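Local coordinates for aminopeptidase-like protein (Chaetomium thermophilum, PDB 5JM6) that probably acts as a zinc-dependent M18 metalloaminopeptidase, assembled as a dodecamer, at residues T168-D173 / A202-L207. Numbering follows the deposited sequence.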
loop_
_atom_site.group_PDB
_atom_site.type_symbol
_atom_site.label_atom_id
_atom_site.label_comp_id
_atom_site.label_asym_id
_atom_site.label_seq_id
_atom_site.Cartn_x
_atom_site.Cartn_y
_atom_site.Cartn_z
ATOM N N THR A 168 -29.663 -11.020 -1.786
ATOM C CA THR A 168 -30.677 -12.074 -1.850
ATOM C C THR A 168 -31.822 -11.744 -2.819
ATOM O O THR A 168 -32.643 -12.610 -3.118
ATOM C CB THR A 168 -31.275 -12.384 -0.458
ATOM O OG1 THR A 168 -32.083 -11.288 -0.014
ATOM C CG2 THR A 168 -30.170 -12.647 0.554
ATOM N N TRP A 169 -31.863 -10.509 -3.316
ATOM C CA TRP A 169 -32.933 -10.068 -4.217
ATOM C C TRP A 169 -32.707 -10.433 -5.687
ATOM O O TRP A 169 -33.624 -10.321 -6.501
ATOM C CB TRP A 169 -33.133 -8.554 -4.097
ATOM C CG TRP A 169 -34.026 -8.178 -2.962
ATOM C CD1 TRP A 169 -33.720 -8.216 -1.634
ATOM C CD2 TRP A 169 -35.382 -7.721 -3.049
ATOM N NE1 TRP A 169 -34.799 -7.809 -0.887
ATOM C CE2 TRP A 169 -35.833 -7.501 -1.732
ATOM C CE3 TRP A 169 -36.259 -7.478 -4.111
ATOM C CZ2 TRP A 169 -37.118 -7.047 -1.448
ATOM C CZ3 TRP A 169 -37.537 -7.027 -3.827
ATOM C CH2 TRP A 169 -37.954 -6.816 -2.507
ATOM N N TRP A 170 -31.493 -10.860 -6.024
ATOM C CA TRP A 170 -31.172 -11.257 -7.394
ATOM C C TRP A 170 -31.843 -12.576 -7.774
ATOM O O TRP A 170 -31.942 -13.484 -6.949
ATOM C CB TRP A 170 -29.662 -11.406 -7.581
ATOM C CG TRP A 170 -28.846 -10.158 -7.422
ATOM C CD1 TRP A 170 -28.390 -9.627 -6.253
ATOM C CD2 TRP A 170 -28.348 -9.312 -8.469
ATOM N NE1 TRP A 170 -27.654 -8.494 -6.503
ATOM C CE2 TRP A 170 -27.615 -8.277 -7.855
ATOM C CE3 TRP A 170 -28.463 -9.320 -9.863
ATOM C CZ2 TRP A 170 -26.995 -7.265 -8.585
ATOM C CZ3 TRP A 170 -27.845 -8.313 -10.587
ATOM C CH2 TRP A 170 -27.123 -7.299 -9.946
ATOM N N ASP A 171 -32.273 -12.679 -9.030
ATOM C CA ASP A 171 -32.877 -13.901 -9.567
ATOM C C ASP A 171 -34.019 -14.433 -8.702
ATOM O O ASP A 171 -34.109 -15.633 -8.446
ATOM C CB ASP A 171 -31.817 -14.996 -9.743
ATOM C CG ASP A 171 -30.721 -14.606 -10.723
ATOM O OD1 ASP A 171 -29.586 -15.105 -10.568
ATOM O OD2 ASP A 171 -30.989 -13.809 -11.646
ATOM N N ARG A 172 -34.885 -13.534 -8.250
ATOM C CA ARG A 172 -36.097 -13.933 -7.545
ATOM C C ARG A 172 -37.298 -13.605 -8.419
ATOM O O ARG A 172 -37.245 -12.675 -9.225
ATOM C CB ARG A 172 -36.209 -13.228 -6.191
ATOM C CG ARG A 172 -35.028 -13.454 -5.259
ATOM C CD ARG A 172 -35.102 -14.805 -4.561
ATOM N NE ARG A 172 -34.062 -14.937 -3.543
ATOM C CZ ARG A 172 -33.887 -16.013 -2.783
ATOM N NH1 ARG A 172 -34.683 -17.065 -2.921
ATOM N NH2 ARG A 172 -32.917 -16.037 -1.881
ATOM N N ASP A 173 -38.385 -14.354 -8.258
ATOM C CA ASP A 173 -39.568 -14.104 -9.066
ATOM C C ASP A 173 -40.388 -13.047 -8.351
ATOM O O ASP A 173 -40.993 -13.312 -7.315
ATOM C CB ASP A 173 -40.398 -15.380 -9.254
ATOM C CG ASP A 173 -39.675 -16.449 -10.055
ATOM O OD1 ASP A 173 -38.460 -16.305 -10.303
ATOM O OD2 ASP A 173 -40.330 -17.445 -10.429
ATOM N N ALA A 202 -41.714 -9.308 -12.519
ATOM C CA ALA A 202 -40.442 -8.594 -12.478
ATOM C C ALA A 202 -39.310 -9.492 -12.035
ATOM O O ALA A 202 -39.521 -10.493 -11.350
ATOM C CB ALA A 202 -40.537 -7.383 -11.560
ATOM N N ARG A 203 -38.109 -9.151 -12.479
ATOM C CA ARG A 203 -36.939 -9.921 -12.121
ATOM C C ARG A 203 -35.668 -9.082 -12.206
ATOM O O ARG A 203 -35.515 -8.276 -13.123
ATOM C CB ARG A 203 -36.870 -11.140 -13.031
ATOM C CG ARG A 203 -35.564 -11.860 -13.052
ATOM C CD ARG A 203 -35.794 -13.245 -13.589
ATOM N NE ARG A 203 -35.841 -14.242 -12.533
ATOM C CZ ARG A 203 -34.856 -15.099 -12.305
ATOM N NH1 ARG A 203 -33.774 -15.066 -13.067
ATOM N NH2 ARG A 203 -34.950 -15.986 -11.327
ATOM N N ILE A 204 -34.751 -9.287 -11.266
ATOM C CA ILE A 204 -33.448 -8.644 -11.341
ATOM C C ILE A 204 -32.421 -9.722 -11.667
ATOM O O ILE A 204 -32.011 -10.482 -10.789
ATOM C CB ILE A 204 -33.105 -7.933 -10.014
ATOM C CG1 ILE A 204 -34.199 -6.918 -9.667
ATOM C CG2 ILE A 204 -31.745 -7.264 -10.091
ATOM C CD1 ILE A 204 -34.214 -6.495 -8.216
ATOM N N PRO A 205 -32.009 -9.796 -12.943
ATOM C CA PRO A 205 -31.127 -10.875 -13.401
ATOM C C PRO A 205 -29.656 -10.675 -13.070
ATOM O O PRO A 205 -29.110 -9.598 -13.305
ATOM C CB PRO A 205 -31.336 -10.861 -14.912
ATOM C CG PRO A 205 -31.621 -9.438 -15.226
ATOM C CD PRO A 205 -32.350 -8.864 -14.033
ATOM N N THR A 206 -29.007 -11.733 -12.605
ATOM C CA THR A 206 -27.568 -11.713 -12.400
ATOM C C THR A 206 -26.836 -11.831 -13.728
ATOM O O THR A 206 -27.421 -12.198 -14.747
ATOM C CB THR A 206 -27.101 -12.842 -11.468
ATOM O OG1 THR A 206 -27.548 -14.100 -11.976
ATOM C CG2 THR A 206 -27.660 -12.650 -10.083
ATOM N N LEU A 207 -25.557 -11.482 -13.712
ATOM C CA LEU A 207 -24.682 -11.704 -14.851
ATOM C C LEU A 207 -23.977 -13.047 -14.687
ATOM O O LEU A 207 -23.681 -13.459 -13.568
ATOM C CB LEU A 207 -23.663 -10.571 -14.972
ATOM C CG LEU A 207 -22.692 -10.615 -16.150
ATOM C CD1 LEU A 207 -23.448 -10.453 -17.455
ATOM C CD2 LEU A 207 -21.641 -9.532 -15.999
#
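Ile204 lays its CG2 methyl over one face of the Trp170 indole, a CH-pi contact with the methyl 4.2 Å from the centroid of the six-membered ring, while the carbonyl O of Pro205 meets the ring edge near its plane. The guanidinium of Arg203 carries the backbone of Asp171 over one face and has Asp173 OD1 at its edge. Two loops of the M18 aminopeptidase fold meet here, one leading into strand 174-183, the other following strand 190-196, at a buried interface with a second subunit of the dodecamer. Asp171 joins them through its backbone N and its carboxylate. Its N gives a nearly straight hydrogen bond to Ile204 O (2.8 Å). Its carboxylate grips Thr206 twice. Asp171 OD1 accepts the Thr206 hydroxyl, OG1, on its syn lone pair, 2.7 Å away. Asp171 OD2 takes Thr206 N at 3.0 Å, also on the syn side but tilted out of the carboxylate plane. The rotation that sets CG of Asp171 beside its own backbone N (chi1 -61°) brings the carboxylate back to Thr206, although CB leads away. Arg203 NH1 adds a salt bridge to Asp171 OD2 by charge alone, the two flat groups being only 12° apart and the oxygen well out of the guanidinium plane. With an alanine in place of Asp171, Thr206 N and OG1 would probably lose their acceptors and Arg203 NH1 its nearby negative charge, leaving the hydroxyl freer to turn. Arg203 NH2 also makes a long salt bridge to Asp173 OD1, whereas Asp173 OD2 pairs with Arg488 of the second subunit. Ser486 of that subunit hydrogen-bonds Asp171 OD1, and Arg172 NH1 of the second subunit hydrogen-bonds Asp171 O. Thr206 CG2, anti to its carbonyl carbon, comes obliquely against the indole, 3.4 Å from Trp170 CE3.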